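Local coordinates for diaminobutyrate-pyruvate transaminase and L-2,4-diaminobutyrate decarboxylase (PDB 2QMA), which probably binds pyridoxal 5'-phosphate in this C-terminal, decarboxylase-like domain of a two-part enzyme assigned both transaminase and carbon-carbon lyase activity, at residues I96-H106 with L450-G458; V406-E417 with P422-T432. All blocks are in the same frame, centred on the assembly; numbering follows the deposited sequence.

Contact 1: residues I96-H106 with L450-G458; sequences IFTQHPDCIAH and LTRGIAVLG
Val456 sets its side chain against the loop 96-106. With CG1 anti to the backbone N (chi1 -178°), that methyl reaches the Ala105 methyl, CG1 to CB 3.7 Å, while CG2 turns to the Cys103 sulfur and, more loosely, to CG2 of Ile96. SG of Cys103 lies 4.0 Å from Val456 CB. The other branch end of Ile96, CD1, extends to CD1 of Leu450 on the last turn of helix 438-452.

The backbone of Val456 is held at both polar atoms, its N donating to Asp102 O (2.9 Å) and its O accepting from Ile104 N (3.0 Å); the two bonds flank Cys103 and form a single beta bridge between it and Val456. Next to this bridge, CG2 of Ile104 meets CD2 of Leu457 at 3.8 Å, the side chains crossing at a slant, and both pack on helix 479-495. The fit is tight at the next residue, where Ala105 CB lies 3.3 Å from Leu457 C; the same methyl sits over the centre of the His106 ring. NE2 of His106 is hydrogen-bonded to Asp133 of the second subunit.

At the other end, CB of Asp102 packs against Ile454 O, and CG, anti to the carbonyl carbon (chi1 -66°), places OD2 where one water donates to both oxygens. His100 ND1 accepts from Asp102 N at 3.1 Å, which braces the turn from His100 to Cys103 from within. Gly453, with positive phi, ends helix 438-452 in a Schellman motif. The bridge, beside the antiparallel sheet containing strand 458-462, fastens the C-terminal part of a pyridoxal-phosphate-dependent decarboxylase-like fold to a loop at the dimer interface; His106 lies about 8 Å, side chain to side chain, from Lys325, the predicted attachment point of pyridoxal phosphate, which carries no cofactor in this structure.

Contact 2: residues V406-E417 with P422-T432; sequences VADMIRTNDQFE and PSLSTVLFRAT
Val406 and Ala407 begin the contact from the last turns of helix 389-411: CG1 of Val406 touches CG2 of Val427, and the Ala407 methyl rests against the Pro422 ring, CB to CG 3.5 Å. One turn on, Ile410 places CG1 beside its backbone N (chi1 -69°), which sends CD1 to meet CG1 of Val427 tip to tip at 3.7 Å. Ile410 CD1 also lies over one face of the Phe429 ring in a CH-pi contact, 4.0 Å from the ring centroid.

Beyond the helix, Asn413 OD1 accepts from Gln415 N in an Asx turn, and Asp414 O lies against CG2 of Thr432. Gln415 O then takes the Thr432 N-H in a nearly straight bond (172°), the donor standing above the carbonyl plane. The Phe416 and Phe429 side chains lie side by side, their rings oblique at 68°, with CD1 of Phe416 at the edge of the Phe429 ring.

Glu417 pairs with Arg430 through two backbone hydrogen bonds. Its extended side chain lies beside that of Arg430 in a side-on salt bridge: OE1 alone takes the N-H groups of NE (2.7 Å) and NH2 (2.9 Å), close to the guanidinium plane, against which the carboxylate is turned. A water donates to the same OE1 and links it to Thr432 OG1. Strands 416-418 and 426-431 thus form a beta hairpin at the edge of the four-stranded antiparallel sheet, with helix 389-411 running nearly parallel to strand 426-431 and helix 479-495 packing on Val406 and Phe416.

How the contacts relate
From the N terminus, the chain enters contact 1 at residues 96-106, between helices 80-92 and 113-125, and then builds the seven-stranded mixed sheet. Helix 389-411 leads into contact 2, a short local closure with four residues between its segments. After strand 426-431 comes helix 438-452, whose last turn opens segment 450-458 and closes the long loop of contact 1. Contact 2 is therefore nested inside contact 1. Their centres are 18 Å apart and their nearest atoms about 6 Å, without touching. Contact 2 ties the four-stranded sheet to helix 389-411; contact 1 ties the segment leading into strand 458-462 to the early loop. Helix 479-495 packs on side chains of both.

Contact 1: residues I96-H106 with L450-G458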
loop_
_atom_site.group_PDB
_atom_site.type_symbol
_atom_site.label_atom_id
_atom_site.label_comp_id
_atom_site.label_asym_id
_atom_site.label_seq_id
_atom_site.Cartn_x
_atom_site.Cartn_y
_atom_site.Cartn_z
ATOM N N ILE A 96 -9.998 15.837 -8.091
ATOM C CA ILE A 96 -11.395 15.579 -7.788
ATOM C C ILE A 96 -11.577 15.875 -6.295
ATOM O O ILE A 96 -10.954 15.210 -5.444
ATOM C CB ILE A 96 -11.764 14.062 -8.112
ATOM C CG1 ILE A 96 -11.571 13.696 -9.612
ATOM C CG2 ILE A 96 -13.164 13.722 -7.551
ATOM C CD1 ILE A 96 -12.639 14.328 -10.611
ATOM N N PHE A 97 -12.424 16.863 -5.967
ATOM C CA PHE A 97 -12.612 17.260 -4.581
ATOM C C PHE A 97 -13.737 16.529 -3.852
ATOM O O PHE A 97 -14.927 16.887 -3.973
ATOM C CB PHE A 97 -12.723 18.784 -4.474
ATOM C CG PHE A 97 -11.424 19.465 -4.768
ATOM C CD1 PHE A 97 -10.520 19.727 -3.735
ATOM C CD2 PHE A 97 -11.081 19.796 -6.074
ATOM C CE1 PHE A 97 -9.287 20.330 -3.994
ATOM C CE2 PHE A 97 -9.845 20.392 -6.336
ATOM C CZ PHE A 97 -8.948 20.635 -5.268
ATOM N N THR A 98 -13.335 15.504 -3.097
ATOM C CA THR A 98 -14.290 14.711 -2.307
ATOM C C THR A 98 -14.964 15.567 -1.257
ATOM O O THR A 98 -16.030 15.190 -0.735
ATOM C CB THR A 98 -13.605 13.546 -1.554
ATOM O OG1 THR A 98 -12.672 14.076 -0.590
ATOM C CG2 THR A 98 -12.943 12.578 -2.520
ATOM N N GLN A 99 -14.354 16.730 -0.969
ATOM C CA GLN A 99 -14.884 17.644 0.053
ATOM C C GLN A 99 -16.039 18.467 -0.469
ATOM O O GLN A 99 -16.727 19.118 0.316
ATOM C CB GLN A 99 -13.803 18.588 0.591
ATOM C CG GLN A 99 -12.714 17.898 1.395
ATOM C CD GLN A 99 -11.516 17.422 0.541
ATOM O OE1 GLN A 99 -11.487 17.536 -0.707
ATOM N NE2 GLN A 99 -10.507 16.912 1.235
ATOM N N HIS A 100 -16.222 18.485 -1.787
ATOM C CA HIS A 100 -17.332 19.217 -2.361
ATOM C C HIS A 100 -18.606 18.345 -2.332
ATOM O O HIS A 100 -18.542 17.147 -2.705
ATOM C CB HIS A 100 -17.024 19.672 -3.799
ATOM C CG HIS A 100 -18.014 20.694 -4.297
ATOM N ND1 HIS A 100 -19.263 20.350 -4.781
ATOM C CD2 HIS A 100 -17.964 22.049 -4.313
ATOM C CE1 HIS A 100 -19.933 21.456 -5.076
ATOM N NE2 HIS A 100 -19.154 22.495 -4.830
ATOM N N PRO A 101 -19.751 18.921 -1.921
ATOM C CA PRO A 101 -20.981 18.131 -1.802
ATOM C C PRO A 101 -21.394 17.393 -3.069
ATOM O O PRO A 101 -22.093 16.412 -2.975
ATOM C CB PRO A 101 -22.070 19.173 -1.480
ATOM C CG PRO A 101 -21.334 20.445 -1.154
ATOM C CD PRO A 101 -19.935 20.346 -1.530
ATOM N N ASP A 102 -21.008 17.897 -4.232
ATOM C CA ASP A 102 -21.473 17.330 -5.506
ATOM C C ASP A 102 -20.513 16.249 -6.013
ATOM O O ASP A 102 -20.696 15.680 -7.070
ATOM C CB ASP A 102 -21.715 18.458 -6.537
ATOM C CG ASP A 102 -22.869 19.380 -6.133
ATOM O OD1 ASP A 102 -23.839 18.892 -5.501
ATOM O OD2 ASP A 102 -22.791 20.589 -6.461
ATOM N N CYS A 103 -19.515 15.936 -5.195
ATOM C CA CYS A 103 -18.684 14.746 -5.405
ATOM C C CYS A 103 -19.263 13.571 -4.596
ATOM O O CYS A 103 -19.102 13.503 -3.382
ATOM C CB CYS A 103 -17.252 15.041 -5.011
ATOM S SG CYS A 103 -16.143 13.675 -5.481
ATOM N N ILE A 104 -19.966 12.654 -5.269
ATOM C CA ILE A 104 -20.904 11.785 -4.565
ATOM C C ILE A 104 -21.150 10.477 -5.303
ATOM O O ILE A 104 -22.262 9.937 -5.248
ATOM C CB ILE A 104 -22.271 12.553 -4.310
ATOM C CG1 ILE A 104 -23.019 11.943 -3.127
ATOM C CG2 ILE A 104 -23.115 12.606 -5.562
ATOM C CD1 ILE A 104 -24.171 12.811 -2.512
ATOM N N ALA A 105 -20.119 9.963 -5.991
ATOM C CA ALA A 105 -20.266 8.825 -6.885
ATOM C C ALA A 105 -19.939 7.463 -6.236
ATOM O O ALA A 105 -20.716 6.505 -6.369
ATOM C CB ALA A 105 -19.371 9.006 -8.105
ATOM N N HIS A 106 -18.779 7.397 -5.580
ATOM C CA HIS A 106 -18.087 6.126 -5.276
ATOM C C HIS A 106 -17.717 6.024 -3.813
ATOM O O HIS A 106 -17.911 6.974 -3.033
ATOM C CB HIS A 106 -16.767 6.062 -6.079
ATOM C CG HIS A 106 -16.929 6.336 -7.543
ATOM N ND1 HIS A 106 -17.764 5.595 -8.352
ATOM C CD2 HIS A 106 -16.337 7.246 -8.350
ATOM C CE1 HIS A 106 -17.696 6.049 -9.588
ATOM N NE2 HIS A 106 -16.848 7.060 -9.613
ATOM N N LEU A 450 -19.623 15.121 -15.086
ATOM C CA LEU A 450 -18.210 14.932 -14.714
ATOM C C LEU A 450 -17.245 15.910 -15.442
ATOM O O LEU A 450 -16.445 16.621 -14.812
ATOM C CB LEU A 450 -17.788 13.474 -14.986
ATOM C CG LEU A 450 -16.282 13.183 -14.879
ATOM C CD1 LEU A 450 -15.811 13.465 -13.508
ATOM C CD2 LEU A 450 -16.002 11.740 -15.207
ATOM N N THR A 451 -17.314 15.930 -16.766
ATOM C CA THR A 451 -16.367 16.743 -17.554
ATOM C C THR A 451 -16.578 18.267 -17.446
ATOM O O THR A 451 -15.638 19.060 -17.614
ATOM C CB THR A 451 -16.249 16.264 -19.033
ATOM O OG1 THR A 451 -17.541 16.188 -19.651
ATOM C CG2 THR A 451 -15.620 14.873 -19.076
ATOM N N ARG A 452 -17.797 18.686 -17.133
ATOM C CA ARG A 452 -18.010 20.101 -16.809
ATOM C C ARG A 452 -17.657 20.401 -15.347
ATOM O O ARG A 452 -17.497 21.548 -14.972
ATOM C CB ARG A 452 -19.428 20.515 -17.122
ATOM C CG ARG A 452 -19.695 20.357 -18.579
ATOM C CD ARG A 452 -21.077 20.748 -18.913
ATOM N NE ARG A 452 -21.477 20.123 -20.168
ATOM C CZ ARG A 452 -22.580 20.458 -20.820
ATOM N NH1 ARG A 452 -23.381 21.394 -20.314
ATOM N NH2 ARG A 452 -22.886 19.850 -21.954
ATOM N N GLY A 453 -17.512 19.346 -14.542
ATOM C CA GLY A 453 -17.212 19.481 -13.115
ATOM C C GLY A 453 -18.394 19.944 -12.276
ATOM O O GLY A 453 -18.229 20.602 -11.243
ATOM N N ILE A 454 -19.590 19.663 -12.761
ATOM C CA ILE A 454 -20.816 20.008 -12.056
ATOM C C ILE A 454 -21.071 18.990 -10.939
ATOM O O ILE A 454 -21.433 19.344 -9.835
ATOM C CB ILE A 454 -22.002 19.943 -13.021
ATOM C CG1 ILE A 454 -21.873 21.033 -14.088
ATOM C CG2 ILE A 454 -23.339 20.079 -12.248
ATOM C CD1 ILE A 454 -22.773 20.719 -15.323
ATOM N N ALA A 455 -20.873 17.721 -11.256
ATOM C CA ALA A 455 -21.101 16.658 -10.292
ATOM C C ALA A 455 -20.339 15.405 -10.706
ATOM O O ALA A 455 -20.181 15.110 -11.912
ATOM C CB ALA A 455 -22.593 16.344 -10.141
ATOM N N VAL A 456 -19.882 14.694 -9.680
ATOM C CA VAL A 456 -19.272 13.374 -9.823
ATOM C C VAL A 456 -20.306 12.333 -9.380
ATOM O O VAL A 456 -20.589 12.174 -8.181
ATOM C CB VAL A 456 -17.937 13.232 -9.045
ATOM C CG1 VAL A 456 -17.346 11.817 -9.301
ATOM C CG2 VAL A 456 -16.920 14.345 -9.491
ATOM N N LEU A 457 -20.886 11.647 -10.362
ATOM C CA LEU A 457 -22.003 10.735 -10.131
ATOM C C LEU A 457 -21.608 9.319 -10.513
ATOM O O LEU A 457 -20.802 9.128 -11.418
ATOM C CB LEU A 457 -23.201 11.129 -10.992
ATOM C CG LEU A 457 -23.767 12.516 -10.708
ATOM C CD1 LEU A 457 -24.883 12.861 -11.687
ATOM C CD2 LEU A 457 -24.210 12.623 -9.224
ATOM N N GLY A 458 -22.177 8.341 -9.826
ATOM C CA GLY A 458 -21.903 6.925 -10.155
ATOM C C GLY A 458 -22.820 6.479 -11.294
ATOM O O GLY A 458 -23.846 7.101 -11.541
HETATM O O HOH W 1 -21.257 21.556 -8.315
#

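Contact 2: residues V406-E417 with P422-T432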
loop_
_atom_site.group_PDB
_atom_site.type_symbol
_atom_site.label_atom_id
_atom_site.label_comp_id
_atom_site.label_asym_id
_atom_site.label_seq_id
_atom_site.Cartn_x
_atom_site.Cartn_y
_atom_site.Cartn_z
ATOM N N VAL A 406 -33.481 11.037 0.893
ATOM C CA VAL A 406 -33.135 11.332 -0.508
ATOM C C VAL A 406 -33.899 10.420 -1.467
ATOM O O VAL A 406 -34.440 10.901 -2.446
ATOM C CB VAL A 406 -31.613 11.293 -0.757
ATOM C CG1 VAL A 406 -31.247 11.410 -2.296
ATOM C CG2 VAL A 406 -30.937 12.385 0.082
ATOM N N ALA A 407 -33.960 9.117 -1.164
ATOM C CA ALA A 407 -34.790 8.197 -1.951
ATOM C C ALA A 407 -36.219 8.715 -2.020
ATOM O O ALA A 407 -36.781 8.779 -3.107
ATOM C CB ALA A 407 -34.738 6.763 -1.414
ATOM N N ASP A 408 -36.784 9.149 -0.888
ATOM C CA ASP A 408 -38.151 9.711 -0.864
ATOM C C ASP A 408 -38.292 10.954 -1.731
ATOM O O ASP A 408 -39.293 11.139 -2.421
ATOM C CB ASP A 408 -38.582 10.051 0.566
ATOM C CG ASP A 408 -39.040 8.834 1.338
ATOM O OD1 ASP A 408 -39.363 7.804 0.699
ATOM O OD2 ASP A 408 -39.078 8.912 2.582
HETATM N N MSE A 409 -37.287 11.819 -1.675
HETATM C CA MSE A 409 -37.284 13.038 -2.452
HETATM C C MSE A 409 -37.298 12.713 -3.952
HETATM O O MSE A 409 -38.007 13.380 -4.726
HETATM C CB MSE A 409 -36.059 13.866 -2.053
HETATM C CG MSE A 409 -35.919 15.238 -2.703
HETATM SE SE MSE A 409 -34.058 15.830 -2.376
HETATM C CE MSE A 409 -34.033 15.466 -0.488
ATOM N N ILE A 410 -36.544 11.682 -4.353
ATOM C CA ILE A 410 -36.522 11.259 -5.764
ATOM C C ILE A 410 -37.873 10.616 -6.173
ATOM O O ILE A 410 -38.372 10.835 -7.279
ATOM C CB ILE A 410 -35.328 10.344 -6.032
ATOM C CG1 ILE A 410 -34.040 11.171 -5.932
ATOM C CG2 ILE A 410 -35.410 9.664 -7.409
ATOM C CD1 ILE A 410 -32.787 10.355 -5.852
ATOM N N ARG A 411 -38.455 9.854 -5.240
ATOM C CA ARG A 411 -39.723 9.148 -5.442
ATOM C C ARG A 411 -40.858 10.085 -5.831
ATOM O O ARG A 411 -41.693 9.743 -6.675
ATOM C CB ARG A 411 -40.095 8.401 -4.152
ATOM C CG ARG A 411 -41.134 7.311 -4.325
ATOM C CD ARG A 411 -41.676 6.847 -2.962
ATOM N NE ARG A 411 -40.625 6.546 -1.986
ATOM C CZ ARG A 411 -39.840 5.477 -2.035
ATOM N NH1 ARG A 411 -40.003 4.608 -3.023
ATOM N NH2 ARG A 411 -38.902 5.273 -1.099
ATOM N N THR A 412 -40.876 11.275 -5.227
ATOM C CA THR A 412 -41.985 12.224 -5.388
ATOM C C THR A 412 -41.669 13.331 -6.415
ATOM O O THR A 412 -42.444 14.276 -6.612
ATOM C CB THR A 412 -42.400 12.792 -4.010
ATOM O OG1 THR A 412 -41.340 13.594 -3.483
ATOM C CG2 THR A 412 -42.686 11.637 -3.027
ATOM N N ASN A 413 -40.536 13.160 -7.089
ATOM C CA ASN A 413 -40.102 14.068 -8.140
ATOM C C ASN A 413 -40.292 13.405 -9.495
ATOM O O ASN A 413 -39.608 12.418 -9.821
ATOM C CB ASN A 413 -38.638 14.478 -7.916
ATOM C CG ASN A 413 -38.168 15.525 -8.895
ATOM O OD1 ASN A 413 -38.294 15.371 -10.106
ATOM N ND2 ASN A 413 -37.608 16.594 -8.371
ATOM N N ASP A 414 -41.234 13.960 -10.260
ATOM C CA ASP A 414 -41.640 13.443 -11.574
ATOM C C ASP A 414 -40.510 13.469 -12.615
ATOM O O ASP A 414 -40.625 12.808 -13.656
ATOM C CB ASP A 414 -42.861 14.200 -12.177
ATOM C CG ASP A 414 -43.744 14.954 -11.130
ATOM O OD1 ASP A 414 -43.428 15.034 -9.909
ATOM O OD2 ASP A 414 -44.792 15.493 -11.568
ATOM N N GLN A 415 -39.444 14.236 -12.345
ATOM C CA GLN A 415 -38.301 14.354 -13.261
ATOM C C GLN A 415 -37.301 13.185 -13.164
ATOM O O GLN A 415 -36.398 13.063 -14.000
ATOM C CB GLN A 415 -37.567 15.692 -13.054
ATOM C CG GLN A 415 -38.382 16.945 -13.356
ATOM C CD GLN A 415 -38.720 17.054 -14.833
ATOM O OE1 GLN A 415 -39.778 16.599 -15.269
ATOM N NE2 GLN A 415 -37.803 17.610 -15.619
ATOM N N PHE A 416 -37.489 12.321 -12.163
ATOM C CA PHE A 416 -36.601 11.186 -11.905
ATOM C C PHE A 416 -37.417 9.936 -11.634
ATOM O O PHE A 416 -38.619 10.018 -11.389
ATOM C CB PHE A 416 -35.655 11.472 -10.724
ATOM C CG PHE A 416 -34.757 12.665 -10.959
ATOM C CD1 PHE A 416 -33.582 12.518 -11.678
ATOM C CD2 PHE A 416 -35.124 13.936 -10.506
ATOM C CE1 PHE A 416 -32.747 13.615 -11.947
ATOM C CE2 PHE A 416 -34.310 15.051 -10.759
ATOM C CZ PHE A 416 -33.121 14.897 -11.483
ATOM N N GLU A 417 -36.753 8.795 -11.694
ATOM C CA GLU A 417 -37.345 7.532 -11.308
ATOM C C GLU A 417 -36.395 6.810 -10.349
ATOM O O GLU A 417 -35.238 6.552 -10.675
ATOM C CB GLU A 417 -37.636 6.684 -12.537
ATOM C CG GLU A 417 -38.012 5.239 -12.206
ATOM C CD GLU A 417 -38.245 4.370 -13.442
ATOM O OE1 GLU A 417 -37.646 4.635 -14.516
ATOM O OE2 GLU A 417 -39.012 3.385 -13.307
ATOM N N PRO A 422 -33.124 1.972 -0.868
ATOM C CA PRO A 422 -31.746 1.918 -0.357
ATOM C C PRO A 422 -31.570 0.929 0.785
ATOM O O PRO A 422 -32.519 0.670 1.513
ATOM C CB PRO A 422 -31.496 3.342 0.167
ATOM C CG PRO A 422 -32.589 4.187 -0.395
ATOM C CD PRO A 422 -33.763 3.272 -0.591
ATOM N N SER A 423 -30.349 0.422 0.951
ATOM C CA SER A 423 -30.017 -0.521 2.029
ATOM C C SER A 423 -28.914 0.020 2.922
ATOM O O SER A 423 -28.742 -0.400 4.067
ATOM C CB SER A 423 -29.616 -1.874 1.441
ATOM O OG SER A 423 -30.700 -2.386 0.649
ATOM N N LEU A 424 -28.165 0.989 2.421
ATOM C CA LEU A 424 -27.102 1.561 3.233
ATOM C C LEU A 424 -27.042 3.058 2.958
ATOM O O LEU A 424 -27.928 3.800 3.403
ATOM C CB LEU A 424 -25.754 0.849 2.994
ATOM C CG LEU A 424 -24.900 0.619 4.258
ATOM C CD1 LEU A 424 -23.922 -0.496 4.031
ATOM C CD2 LEU A 424 -24.157 1.915 4.667
ATOM N N SER A 425 -26.019 3.502 2.244
ATOM C CA SER A 425 -25.940 4.944 1.913
ATOM C C SER A 425 -25.866 5.238 0.413
ATOM O O SER A 425 -25.461 6.362 0.005
ATOM C CB SER A 425 -24.813 5.629 2.702
ATOM O OG SER A 425 -23.520 5.346 2.180
ATOM N N THR A 426 -26.262 4.256 -0.412
ATOM C CA THR A 426 -26.349 4.483 -1.858
ATOM C C THR A 426 -27.802 4.745 -2.305
ATOM O O THR A 426 -28.780 4.249 -1.691
ATOM C CB THR A 426 -25.737 3.310 -2.734
ATOM O OG1 THR A 426 -26.525 2.119 -2.581
ATOM C CG2 THR A 426 -24.287 3.025 -2.366
ATOM N N VAL A 427 -27.938 5.506 -3.392
ATOM C CA VAL A 427 -29.234 5.720 -3.997
ATOM C C VAL A 427 -29.105 5.475 -5.503
ATOM O O VAL A 427 -28.218 6.005 -6.136
ATOM C CB VAL A 427 -29.763 7.144 -3.707
ATOM C CG1 VAL A 427 -31.096 7.407 -4.439
ATOM C CG2 VAL A 427 -29.954 7.341 -2.215
ATOM N N LEU A 428 -30.027 4.684 -6.049
ATOM C CA LEU A 428 -30.015 4.284 -7.443
ATOM C C LEU A 428 -31.265 4.808 -8.136
ATOM O O LEU A 428 -32.399 4.533 -7.718
ATOM C CB LEU A 428 -29.893 2.747 -7.571
ATOM C CG LEU A 428 -28.637 2.095 -6.969
ATOM C CD1 LEU A 428 -28.674 0.566 -6.996
ATOM C CD2 LEU A 428 -27.319 2.586 -7.632
ATOM N N PHE A 429 -31.049 5.600 -9.186
ATOM C CA PHE A 429 -32.133 6.327 -9.827
ATOM C C PHE A 429 -31.711 6.771 -11.205
ATOM O O PHE A 429 -30.594 6.551 -11.610
ATOM C CB PHE A 429 -32.495 7.549 -8.974
ATOM C CG PHE A 429 -31.466 8.654 -9.029
ATOM C CD1 PHE A 429 -31.693 9.802 -9.810
ATOM C CD2 PHE A 429 -30.283 8.561 -8.308
ATOM C CE1 PHE A 429 -30.754 10.842 -9.868
ATOM C CE2 PHE A 429 -29.336 9.601 -8.339
ATOM C CZ PHE A 429 -29.577 10.739 -9.131
ATOM N N ARG A 430 -32.616 7.397 -11.933
ATOM C CA ARG A 430 -32.281 7.857 -13.263
ATOM C C ARG A 430 -33.138 9.055 -13.562
ATOM O O ARG A 430 -34.184 9.224 -12.931
ATOM C CB ARG A 430 -32.501 6.744 -14.293
ATOM C CG ARG A 430 -33.934 6.289 -14.459
ATOM C CD ARG A 430 -33.990 5.364 -15.642
ATOM N NE ARG A 430 -35.280 4.714 -15.815
ATOM C CZ ARG A 430 -35.499 3.747 -16.705
ATOM N NH1 ARG A 430 -34.514 3.329 -17.497
ATOM N NH2 ARG A 430 -36.698 3.188 -16.801
ATOM N N ALA A 431 -32.653 9.931 -14.450
ATOM C CA ALA A 431 -33.501 10.958 -15.049
ATOM C C ALA A 431 -34.536 10.288 -15.951
ATOM O O ALA A 431 -34.228 9.329 -16.661
ATOM C CB ALA A 431 -32.666 11.952 -15.846
ATOM N N THR A 432 -35.758 10.800 -15.921
ATOM C CA THR A 432 -36.838 10.211 -16.695
ATOM C C THR A 432 -37.390 11.218 -17.742
ATOM O O THR A 432 -37.166 12.429 -17.623
ATOM C CB THR A 432 -37.909 9.615 -15.747
ATOM O OG1 THR A 432 -38.728 8.688 -16.457
ATOM C CG2 THR A 432 -38.762 10.714 -15.120
HETATM O O HOH W 2 -38.917 14.118 -17.377
HETATM O O HOH W 3 -39.322 5.944 -16.011
#